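Local coordinates for protein putative pectin lyase (Geobacillus virus E2, PDB 7CHU) that serves as the trimeric tailspike of a thermophilic bacteriophage and, judging by its pectin-lyase-like fold, probably recognises or degrades a host surface polysaccharide, at residues Val92-Ala97 against Gly120-Thr125; Thr145-Thr150 against Pro156-Val161; Phe482-Ala487 against Ala500-Lys505; Phe506-Asn509 against Val513-Val516. One frame throughout, in Å; residues are numbered along the deposited sequence.

Contact 1: Val92-Ala97 against Gly120-Thr125; sequences VAIQNA and GTYKVT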
loop_
_atom_site.group_PDB
_atom_site.type_symbol
_atom_site.label_atom_id
_atom_site.label_comp_id
_atom_site.label_asym_id
_atom_site.label_seq_id
_atom_site.Cartn_x
_atom_site.Cartn_y
_atom_site.Cartn_z
ATOM N N VAL A 92 -39.328 -0.504 2.927
ATOM C CA VAL A 92 -39.834 0.241 4.077
ATOM C C VAL A 92 -39.215 -0.283 5.369
ATOM O O VAL A 92 -38.874 0.491 6.274
ATOM C CB VAL A 92 -41.377 0.190 4.119
ATOM C CG1 VAL A 92 -41.910 0.803 5.419
ATOM C CG2 VAL A 92 -41.964 0.914 2.901
ATOM N N ALA A 93 -39.026 -1.599 5.465
ATOM C CA ALA A 93 -38.452 -2.161 6.683
ATOM C C ALA A 93 -37.015 -1.687 6.873
ATOM O O ALA A 93 -36.617 -1.321 7.987
ATOM C CB ALA A 93 -38.537 -3.688 6.647
ATOM N N ILE A 94 -36.238 -1.634 5.785
ATOM C CA ILE A 94 -34.855 -1.172 5.885
ATOM C C ILE A 94 -34.816 0.301 6.266
ATOM O O ILE A 94 -34.022 0.712 7.122
ATOM C CB ILE A 94 -34.089 -1.436 4.566
ATOM C CG1 ILE A 94 -33.895 -2.939 4.330
ATOM C CG2 ILE A 94 -32.725 -0.718 4.565
ATOM C CD1 ILE A 94 -33.474 -3.282 2.884
ATOM N N GLN A 95 -35.659 1.124 5.640
ATOM C CA GLN A 95 -35.702 2.539 6.008
ATOM C C GLN A 95 -36.098 2.716 7.472
ATOM O O GLN A 95 -35.493 3.522 8.197
ATOM C CB GLN A 95 -36.670 3.300 5.095
ATOM C CG GLN A 95 -36.620 4.815 5.247
ATOM C CD GLN A 95 -35.294 5.378 4.781
ATOM O OE1 GLN A 95 -35.048 5.481 3.582
ATOM N NE2 GLN A 95 -34.426 5.726 5.722
ATOM N N ASN A 96 -37.104 1.961 7.929
ATOM C CA ASN A 96 -37.510 2.037 9.332
ATOM C C ASN A 96 -36.361 1.662 10.258
ATOM O O ASN A 96 -36.146 2.316 11.285
ATOM C CB ASN A 96 -38.744 1.141 9.576
ATOM C CG ASN A 96 -40.018 1.765 9.024
ATOM O OD1 ASN A 96 -40.015 2.935 8.673
ATOM N ND2 ASN A 96 -41.111 1.008 8.986
ATOM N N ALA A 97 -35.598 0.624 9.898
ATOM C CA ALA A 97 -34.440 0.238 10.698
ATOM C C ALA A 97 -33.435 1.371 10.795
ATOM O O ALA A 97 -32.975 1.706 11.888
ATOM C CB ALA A 97 -33.773 -1.000 10.099
ATOM N N GLY A 120 -28.907 -12.616 2.931
ATOM C CA GLY A 120 -30.175 -12.556 2.232
ATOM C C GLY A 120 -30.124 -11.669 1.005
ATOM O O GLY A 120 -29.144 -10.982 0.732
ATOM N N THR A 121 -31.236 -11.700 0.274
ATOM C CA THR A 121 -31.462 -10.900 -0.918
ATOM C C THR A 121 -32.578 -9.919 -0.581
ATOM O O THR A 121 -33.688 -10.345 -0.260
ATOM C CB THR A 121 -31.867 -11.814 -2.077
ATOM O OG1 THR A 121 -30.800 -12.725 -2.357
ATOM C CG2 THR A 121 -32.191 -11.022 -3.322
ATOM N N TYR A 122 -32.284 -8.622 -0.639
ATOM C CA TYR A 122 -33.211 -7.582 -0.200
ATOM C C TYR A 122 -33.709 -6.799 -1.416
ATOM O O TYR A 122 -32.974 -5.985 -1.981
ATOM C CB TYR A 122 -32.535 -6.660 0.811
ATOM C CG TYR A 122 -32.151 -7.367 2.094
ATOM C CD1 TYR A 122 -30.976 -8.106 2.171
ATOM C CD2 TYR A 122 -32.975 -7.311 3.209
ATOM C CE1 TYR A 122 -30.625 -8.760 3.328
ATOM C CE2 TYR A 122 -32.633 -7.972 4.404
ATOM C CZ TYR A 122 -31.440 -8.687 4.441
ATOM O OH TYR A 122 -31.059 -9.350 5.575
ATOM N N LYS A 123 -34.951 -7.056 -1.823
ATOM C CA LYS A 123 -35.539 -6.296 -2.920
ATOM C C LYS A 123 -35.824 -4.873 -2.458
ATOM O O LYS A 123 -36.527 -4.669 -1.467
ATOM C CB LYS A 123 -36.823 -6.955 -3.409
ATOM C CG LYS A 123 -37.427 -6.210 -4.585
ATOM C CD LYS A 123 -38.389 -7.086 -5.354
ATOM C CE LYS A 123 -39.797 -6.850 -4.895
ATOM N NZ LYS A 123 -40.789 -7.489 -5.818
ATOM N N VAL A 124 -35.271 -3.887 -3.162
ATOM C CA VAL A 124 -35.443 -2.477 -2.821
ATOM C C VAL A 124 -36.005 -1.765 -4.042
ATOM O O VAL A 124 -35.438 -1.870 -5.137
ATOM C CB VAL A 124 -34.118 -1.834 -2.370
ATOM C CG1 VAL A 124 -34.260 -0.306 -2.348
ATOM C CG2 VAL A 124 -33.726 -2.347 -0.990
ATOM N N THR A 125 -37.117 -1.038 -3.852
ATOM C CA THR A 125 -37.877 -0.476 -4.962
ATOM C C THR A 125 -37.867 1.043 -5.006
ATOM O O THR A 125 -38.388 1.620 -5.965
ATOM C CB THR A 125 -39.343 -0.948 -4.916
ATOM O OG1 THR A 125 -39.959 -0.488 -3.706
ATOM C CG2 THR A 125 -39.416 -2.474 -4.967
#
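I94 reaches out from helix 91-99 with the tip of its longer branch, the methyl CD1, and meets two side chains of strand 120-124: CD1 lies 4.1 Å from CD2 of Y122, approaching the ring at a slant, and 4.0 Å from CG2 of V124, where the two side chains meet at about a right angle. The torsions explain the reach: CG1 of I94 lies opposite its own carbonyl carbon (chi1 -68°), and the second torsion (165°) extends the branch so that CD1 is its reaching tip. V124 answers with CG2, the branch beside its backbone N.

Y122 and V124 alternate with T121 and K123, as residues in a strand do; Y122 points at the helix, while V124 leans beside it, and both also touch I147 of the neighbouring strand 145-149. I128 of strand 128-130 adds to the apolar surroundings of I94. Each residue type fits its place: isoleucine gives the helix a long, slender apolar arm, valine a compact branched surface, and tyrosine a broad ring whose buried OH is satisfied by a hydrogen bond to the carbonyl O of P118. The helix is thus packed against the first turns of a right-handed parallel beta-helix, the fold of pectate-lyase-like proteins. Being wholly apolar, the contact probably owes its stability to the exclusion of water rather than to directional bonds.

Contact 2: Thr145-Thr150 against Pro156-Val161; sequences TCIKST and PVFEFV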
loop_
_atom_site.group_PDB
_atom_site.type_symbol
_atom_site.label_atom_id
_atom_site.label_comp_id
_atom_site.label_asym_id
_atom_site.label_seq_id
_atom_site.Cartn_x
_atom_site.Cartn_y
_atom_site.Cartn_z
ATOM N N THR A 145 -24.948 -10.787 1.640
ATOM C CA THR A 145 -25.981 -9.775 1.802
ATOM C C THR A 145 -26.026 -8.993 0.494
ATOM O O THR A 145 -25.053 -8.317 0.141
ATOM C CB THR A 145 -25.699 -8.848 2.982
ATOM O OG1 THR A 145 -25.716 -9.600 4.199
ATOM C CG2 THR A 145 -26.775 -7.737 3.048
ATOM N N CYS A 146 -27.139 -9.101 -0.236
ATOM C CA CYS A 146 -27.246 -8.466 -1.548
ATOM C C CYS A 146 -28.538 -7.658 -1.653
ATOM O O CYS A 146 -29.637 -8.209 -1.517
ATOM C CB CYS A 146 -27.174 -9.517 -2.656
ATOM S SG CYS A 146 -27.206 -8.791 -4.349
ATOM N N ILE A 147 -28.406 -6.362 -1.908
ATOM C CA ILE A 147 -29.554 -5.495 -2.161
ATOM C C ILE A 147 -29.848 -5.540 -3.657
ATOM O O ILE A 147 -28.965 -5.253 -4.474
ATOM C CB ILE A 147 -29.266 -4.062 -1.690
ATOM C CG1 ILE A 147 -28.637 -4.036 -0.274
ATOM C CG2 ILE A 147 -30.515 -3.210 -1.767
ATOM C CD1 ILE A 147 -29.483 -4.623 0.855
ATOM N N LYS A 148 -31.053 -5.975 -4.023
ATOM C CA LYS A 148 -31.473 -6.098 -5.413
ATOM C C LYS A 148 -32.402 -4.940 -5.764
ATOM O O LYS A 148 -33.546 -4.892 -5.304
ATOM C CB LYS A 148 -32.169 -7.433 -5.664
ATOM C CG LYS A 148 -31.268 -8.644 -5.408
ATOM C CD LYS A 148 -30.509 -9.108 -6.621
ATOM C CE LYS A 148 -29.840 -10.465 -6.360
ATOM N NZ LYS A 148 -28.980 -10.881 -7.511
ATOM N N SER A 149 -31.929 -4.023 -6.591
ATOM C CA SER A 149 -32.701 -2.821 -6.905
ATOM C C SER A 149 -33.660 -3.066 -8.055
ATOM O O SER A 149 -33.305 -3.708 -9.047
ATOM C CB SER A 149 -31.768 -1.671 -7.285
ATOM O OG SER A 149 -32.494 -0.463 -7.478
ATOM N N THR A 150 -34.862 -2.498 -7.951
ATOM C CA THR A 150 -35.742 -2.344 -9.104
ATOM C C THR A 150 -35.944 -0.878 -9.449
ATOM O O THR A 150 -36.866 -0.548 -10.201
ATOM C CB THR A 150 -37.110 -2.987 -8.862
ATOM O OG1 THR A 150 -37.829 -2.202 -7.902
ATOM C CG2 THR A 150 -36.966 -4.429 -8.352
ATOM N N PRO A 156 -30.543 6.780 -6.409
ATOM C CA PRO A 156 -29.649 5.786 -5.803
ATOM C C PRO A 156 -30.417 4.778 -4.961
ATOM O O PRO A 156 -31.534 5.035 -4.513
ATOM C CB PRO A 156 -28.712 6.629 -4.934
ATOM C CG PRO A 156 -29.462 7.900 -4.663
ATOM C CD PRO A 156 -30.324 8.137 -5.868
ATOM N N VAL A 157 -29.800 3.604 -4.777
ATOM C CA VAL A 157 -30.336 2.615 -3.844
ATOM C C VAL A 157 -30.150 3.109 -2.417
ATOM O O VAL A 157 -31.103 3.173 -1.631
ATOM C CB VAL A 157 -29.663 1.244 -4.053
ATOM C CG1 VAL A 157 -30.237 0.223 -3.091
ATOM C CG2 VAL A 157 -29.864 0.757 -5.456
ATOM N N PHE A 158 -28.921 3.507 -2.076
ATOM C CA PHE A 158 -28.609 4.134 -0.796
ATOM C C PHE A 158 -28.127 5.549 -1.074
ATOM O O PHE A 158 -27.090 5.728 -1.721
ATOM C CB PHE A 158 -27.516 3.368 -0.041
ATOM C CG PHE A 158 -27.941 2.034 0.474
ATOM C CD1 PHE A 158 -29.059 1.909 1.293
ATOM C CD2 PHE A 158 -27.199 0.899 0.172
ATOM C CE1 PHE A 158 -29.434 0.669 1.787
ATOM C CE2 PHE A 158 -27.567 -0.338 0.665
ATOM C CZ PHE A 158 -28.683 -0.460 1.465
ATOM N N GLU A 159 -28.829 6.540 -0.518
ATOM C CA GLU A 159 -28.423 7.939 -0.582
ATOM C C GLU A 159 -27.921 8.374 0.793
ATOM O O GLU A 159 -28.702 8.428 1.754
ATOM C CB GLU A 159 -29.592 8.828 -1.042
ATOM C CG GLU A 159 -29.172 10.284 -1.314
ATOM C CD GLU A 159 -30.361 11.259 -1.557
ATOM O OE1 GLU A 159 -31.441 11.096 -0.946
ATOM O OE2 GLU A 159 -30.205 12.213 -2.347
ATOM N N PHE A 160 -26.630 8.712 0.880
ATOM C CA PHE A 160 -26.031 9.332 2.058
ATOM C C PHE A 160 -25.890 10.815 1.745
ATOM O O PHE A 160 -25.134 11.186 0.845
ATOM C CB PHE A 160 -24.648 8.746 2.399
ATOM C CG PHE A 160 -24.637 7.277 2.781
ATOM C CD1 PHE A 160 -24.684 6.292 1.800
ATOM C CD2 PHE A 160 -24.540 6.886 4.120
ATOM C CE1 PHE A 160 -24.653 4.948 2.146
ATOM C CE2 PHE A 160 -24.507 5.550 4.478
ATOM C CZ PHE A 160 -24.581 4.576 3.484
ATOM N N VAL A 161 -26.597 11.666 2.490
ATOM C CA VAL A 161 -26.532 13.119 2.309
ATOM C C VAL A 161 -27.047 13.730 3.609
ATOM O O VAL A 161 -27.988 13.183 4.190
ATOM C CB VAL A 161 -27.364 13.571 1.093
ATOM C CG1 VAL A 161 -28.874 13.276 1.299
ATOM C CG2 VAL A 161 -27.182 15.060 0.788
#
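I147 is the first residue of strand 145-149 to touch the segment 156-161, and it uses both branches. Its CG2 methyl packs against CG1 of V157 at 3.7 Å, while CG1 meets the ring of F158 at a slant, 4.0 Å from CE2 and equally far from CZ. F158 sends its ring toward I147 because CG lies opposite its carbonyl carbon (chi1 -70°). A beta-branched residue suits this place, filling two directions from one position. K148 turns the other way, to a salt bridge with D180. S149 faces inward again and takes the second methyl of V157: CG2 lies 3.5 Å from OG and 3.6 Å from CB of the serine. The small side chain lets the valine come close, and its buried OG is hydrogen-bonded to the backbone N of I151.

At V157 and F158 the chain turns a corner; V157 points at strand 145-149, and F158 brings the end of its ring to it. The two strands thus stand on different faces of the parallel beta-helix and meet across its core. Strand 120-124 lies beside strand 145-149 in the preceding coil, I128 and I130 of strand 128-130 flank F158, and strand 187-195 supports P156 and F160.

Contact 3: Phe482-Ala487 against Ala500-Lys505; sequences FTPVTA and ADNKLK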
loop_
_atom_site.group_PDB
_atom_site.type_symbol
_atom_site.label_atom_id
_atom_site.label_comp_id
_atom_site.label_asym_id
_atom_site.label_seq_id
_atom_site.Cartn_x
_atom_site.Cartn_y
_atom_site.Cartn_z
ATOM N N PHE A 482 38.355 29.508 -33.220
ATOM C CA PHE A 482 38.943 30.007 -31.979
ATOM C C PHE A 482 38.354 31.351 -31.570
ATOM O O PHE A 482 38.092 32.217 -32.411
ATOM C CB PHE A 482 40.463 30.180 -32.115
ATOM C CG PHE A 482 41.223 28.891 -32.329
ATOM C CD1 PHE A 482 41.425 28.395 -33.619
ATOM C CD2 PHE A 482 41.777 28.215 -31.266
ATOM C CE1 PHE A 482 42.144 27.226 -33.832
ATOM C CE2 PHE A 482 42.493 27.039 -31.465
ATOM C CZ PHE A 482 42.672 26.546 -32.750
ATOM N N THR A 483 38.188 31.534 -30.255
ATOM C CA THR A 483 37.980 32.846 -29.661
ATOM C C THR A 483 39.317 33.384 -29.184
ATOM O O THR A 483 40.023 32.677 -28.452
ATOM C CB THR A 483 37.012 32.754 -28.480
ATOM O OG1 THR A 483 35.724 32.341 -28.954
ATOM C CG2 THR A 483 36.889 34.119 -27.792
ATOM N N PRO A 484 39.718 34.594 -29.584
ATOM C CA PRO A 484 41.062 35.078 -29.221
ATOM C C PRO A 484 41.242 35.197 -27.708
ATOM O O PRO A 484 40.364 35.686 -27.001
ATOM C CB PRO A 484 41.151 36.452 -29.916
ATOM C CG PRO A 484 40.180 36.346 -31.105
ATOM C CD PRO A 484 39.039 35.485 -30.555
ATOM N N VAL A 485 42.415 34.780 -27.224
ATOM C CA VAL A 485 42.801 34.877 -25.817
ATOM C C VAL A 485 44.194 35.489 -25.740
ATOM O O VAL A 485 44.923 35.552 -26.727
ATOM C CB VAL A 485 42.802 33.509 -25.092
ATOM C CG1 VAL A 485 41.407 32.893 -25.089
ATOM C CG2 VAL A 485 43.827 32.558 -25.756
ATOM N N THR A 486 44.584 35.870 -24.528
ATOM C CA THR A 486 45.913 36.418 -24.304
ATOM C C THR A 486 46.954 35.307 -24.312
ATOM O O THR A 486 46.694 34.176 -23.883
ATOM C CB THR A 486 45.979 37.143 -22.961
ATOM O OG1 THR A 486 45.922 36.174 -21.899
ATOM C CG2 THR A 486 44.820 38.139 -22.823
ATOM N N ALA A 487 48.161 35.658 -24.768
ATOM C CA ALA A 487 49.245 34.686 -24.832
ATOM C C ALA A 487 49.651 34.208 -23.441
ATOM O O ALA A 487 49.921 33.013 -23.244
ATOM C CB ALA A 487 50.450 35.285 -25.561
ATOM N N ALA A 500 46.025 39.830 -28.912
ATOM C CA ALA A 500 46.851 41.009 -29.159
ATOM C C ALA A 500 46.889 41.371 -30.637
ATOM O O ALA A 500 46.877 42.553 -30.987
ATOM C CB ALA A 500 48.271 40.774 -28.645
ATOM N N ASP A 501 46.950 40.368 -31.527
ATOM C CA ASP A 501 47.104 40.655 -32.947
ATOM C C ASP A 501 46.250 39.761 -33.841
ATOM O O ASP A 501 46.412 39.812 -35.067
ATOM C CB ASP A 501 48.583 40.540 -33.352
ATOM C CG ASP A 501 49.208 39.209 -32.942
ATOM O OD1 ASP A 501 48.456 38.243 -32.656
ATOM O OD2 ASP A 501 50.456 39.127 -32.907
ATOM N N ASN A 502 45.358 38.940 -33.276
ATOM C CA ASN A 502 44.441 38.099 -34.057
ATOM C C ASN A 502 45.188 37.134 -34.982
ATOM O O ASN A 502 44.706 36.782 -36.057
ATOM C CB ASN A 502 43.451 38.948 -34.859
ATOM C CG ASN A 502 42.527 39.748 -33.972
ATOM O OD1 ASN A 502 41.990 39.240 -32.976
ATOM N ND2 ASN A 502 42.339 41.016 -34.318
ATOM N N LYS A 503 46.358 36.676 -34.557
ATOM C CA LYS A 503 47.120 35.693 -35.307
ATOM C C LYS A 503 47.048 34.321 -34.639
ATOM O O LYS A 503 47.019 34.217 -33.402
ATOM C CB LYS A 503 48.574 36.135 -35.429
ATOM C CG LYS A 503 48.734 37.308 -36.377
ATOM C CD LYS A 503 50.176 37.720 -36.508
ATOM C CE LYS A 503 50.315 38.873 -37.497
ATOM N NZ LYS A 503 51.743 39.264 -37.552
ATOM N N LEU A 504 47.007 33.277 -35.470
ATOM C CA LEU A 504 47.116 31.907 -34.980
ATOM C C LEU A 504 48.533 31.667 -34.479
ATOM O O LEU A 504 49.497 31.876 -35.220
ATOM C CB LEU A 504 46.775 30.909 -36.083
ATOM C CG LEU A 504 46.889 29.442 -35.658
ATOM C CD1 LEU A 504 45.784 29.077 -34.660
ATOM C CD2 LEU A 504 46.813 28.522 -36.864
ATOM N N LYS A 505 48.668 31.241 -33.221
ATOM C CA LYS A 505 49.976 31.062 -32.607
ATOM C C LYS A 505 49.993 29.738 -31.863
ATOM O O LYS A 505 48.952 29.115 -31.634
ATOM C CB LYS A 505 50.334 32.211 -31.644
ATOM C CG LYS A 505 50.332 33.589 -32.290
ATOM C CD LYS A 505 50.955 34.645 -31.390
ATOM C CE LYS A 505 50.862 36.027 -32.055
ATOM N NZ LYS A 505 51.388 37.103 -31.176
#
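L504 places one methyl, CD1, over a face of the F482 ring, 4.2 Å from CE1. The leucine's CG lies opposite its backbone N (chi1 179°) and the second torsion of 69° turns CD1 to the ring, although the side chain does not set out in that direction. F482 has its own CG opposite the carbonyl carbon, and its ring stands across the side-chain stem, which offers a flat face to the methyl. Farther along, CG of the P484 ring lies 3.9 Å from OD1 of N502, a van der Waals touch between partly exposed residues.

N502 has positive phi, a backbone shape that asparagine tolerates better than most residues, and so suits the turn leading into strand 503-507. D501 ties this turn together. Its OD1 accepts from the backbone N of K503 at 3.2 Å in an Asx turn, the donor standing 44° out of the carboxylate plane, and its OD2 takes the syn-side approach of NZ of K505 at 2.8 Å in a salt bridge. D498 is a second acidic partner for that lysine.

F482 also packs on L495 of the second subunit and I480 of the third, and L504 on F506 of the second. The chemistry thus divides: an apolar patch shared between chains probably favours trimer cohesion, while charge pairing and the Asx turn probably help to hold the loop's shape.

Contact 4: Phe506-Asn509 against Val513-Val516; sequences FKDN and VKIV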
loop_
_atom_site.group_PDB
_atom_site.type_symbol
_atom_site.label_atom_id
_atom_site.label_comp_id
_atom_site.label_asym_id
_atom_site.label_seq_id
_atom_site.Cartn_x
_atom_site.Cartn_y
_atom_site.Cartn_z
ATOM N N PHE A 506 51.202 29.306 -31.521
ATOM C CA PHE A 506 51.415 28.087 -30.753
ATOM C C PHE A 506 52.451 28.375 -29.675
ATOM O O PHE A 506 53.562 28.824 -29.985
ATOM C CB PHE A 506 51.881 26.953 -31.674
ATOM C CG PHE A 506 52.052 25.619 -30.982
ATOM C CD1 PHE A 506 50.946 24.928 -30.517
ATOM C CD2 PHE A 506 53.308 25.032 -30.860
ATOM C CE1 PHE A 506 51.091 23.688 -29.904
ATOM C CE2 PHE A 506 53.463 23.793 -30.240
ATOM C CZ PHE A 506 52.343 23.121 -29.766
ATOM N N LYS A 507 52.101 28.142 -28.409
ATOM C CA LYS A 507 53.115 28.139 -27.358
ATOM C C LYS A 507 53.645 26.721 -27.237
ATOM O O LYS A 507 52.912 25.808 -26.835
ATOM C CB LYS A 507 52.563 28.629 -26.022
ATOM C CG LYS A 507 53.558 28.501 -24.878
ATOM C CD LYS A 507 52.967 29.005 -23.529
ATOM C CE LYS A 507 53.023 30.526 -23.441
ATOM N NZ LYS A 507 52.482 31.069 -22.152
ATOM N N ASP A 508 54.923 26.525 -27.560
ATOM C CA ASP A 508 55.395 25.155 -27.714
ATOM C C ASP A 508 55.874 24.595 -26.373
ATOM O O ASP A 508 55.716 25.197 -25.306
ATOM C CB ASP A 508 56.447 25.051 -28.830
ATOM C CG ASP A 508 57.741 25.819 -28.536
ATOM O OD1 ASP A 508 57.963 26.215 -27.365
ATOM O OD2 ASP A 508 58.544 26.014 -29.495
ATOM N N ASN A 509 56.460 23.404 -26.439
ATOM C CA ASN A 509 56.912 22.706 -25.248
ATOM C C ASN A 509 57.969 23.479 -24.476
ATOM O O ASN A 509 58.183 23.186 -23.301
ATOM C CB ASN A 509 57.452 21.335 -25.633
ATOM C CG ASN A 509 57.567 20.393 -24.434
ATOM O OD1 ASN A 509 56.600 20.162 -23.705
ATOM N ND2 ASN A 509 58.756 19.879 -24.222
ATOM N N VAL A 513 56.078 31.401 -27.186
ATOM C CA VAL A 513 54.969 31.636 -28.111
ATOM C C VAL A 513 55.527 31.869 -29.505
ATOM O O VAL A 513 56.353 32.763 -29.707
ATOM C CB VAL A 513 54.114 32.826 -27.672
ATOM C CG1 VAL A 513 53.001 33.109 -28.728
ATOM C CG2 VAL A 513 53.518 32.553 -26.317
ATOM N N LYS A 514 55.089 31.060 -30.464
ATOM C CA LYS A 514 55.532 31.188 -31.844
ATOM C C LYS A 514 54.336 31.400 -32.763
ATOM O O LYS A 514 53.222 30.964 -32.464
ATOM C CB LYS A 514 56.317 29.954 -32.276
ATOM C CG LYS A 514 57.381 29.582 -31.260
ATOM C CD LYS A 514 58.274 28.511 -31.768
ATOM C CE LYS A 514 59.326 29.081 -32.673
ATOM N NZ LYS A 514 60.252 29.941 -31.887
ATOM N N ILE A 515 54.583 32.073 -33.888
ATOM C CA ILE A 515 53.553 32.291 -34.899
ATOM C C ILE A 515 53.466 31.052 -35.778
ATOM O O ILE A 515 54.491 30.493 -36.174
ATOM C CB ILE A 515 53.858 33.555 -35.724
ATOM C CG1 ILE A 515 53.552 34.798 -34.875
ATOM C CG2 ILE A 515 53.044 33.557 -37.039
ATOM C CD1 ILE A 515 53.958 36.111 -35.495
ATOM N N VAL A 516 52.248 30.572 -36.026
ATOM C CA VAL A 516 52.062 29.473 -36.965
ATOM C C VAL A 516 52.148 30.049 -38.377
ATOM O O VAL A 516 51.352 30.917 -38.751
ATOM C CB VAL A 516 50.724 28.759 -36.737
ATOM C CG1 VAL A 516 50.544 27.674 -37.780
ATOM C CG2 VAL A 516 50.633 28.170 -35.311
#
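F506 and K514 form the firm centre of this beta hairpin, an antiparallel hydrogen-bonded pair. The amide N of F506 gives to O of K514 at 2.8 Å, and N of K514 returns a bond to O of F506 at 2.7 Å; both are close to straight, at 170° and 167°. Beside them CB of F506 rests 4.0 Å from CG2 of V516. This end is buried: V516 meets V516 of both other subunits and F506 packs on L518 of the third, so the apolar ring and the branched valine fit well.

At the next, non-hydrogen-bonded pair, K507 and V513, the backbones come closest, yet the side chains are partly exposed. The lysine's chain, bent at chi3 (-80°), lays CE 3.6 Å from CG2 of the valine and leaves NZ to the carbonyl O of T490. OD2 of D508 approaches CD of K514 at 3.4 Å but lies 4.9 Å from its NZ, too far for a salt bridge, while OD1 bonds to T510. Long, flexible lysines suit such sites, giving their methylenes to packing. Paired backbone bonds therefore fix the register; attraction of K514 to D508, and its long, weak ion pair with T519 OXT of the third subunit, probably add only a modest bias.

In the fold
The four contacts form two clusters on opposite sides of the chain's centre, the second far out toward the C-terminus. Contacts 1 and 2 have centres 9 Å apart and adjoin through parallel strands 120-124 and 145-149, where N of Y122 lies 2.8 Å from O of C146, in the early coils of the beta-helix. Contacts 3 and 4 lie 11 Å apart by centres, share strand 503-507, and are joined where O of L504 is 3.1 Å from N of V516. Between contacts 1 and 4 the centres are about 101 Å apart. Both clusters touch neighbouring subunits, the first by packing of T121, C146 and K148, the second through apolar side chains and backbone.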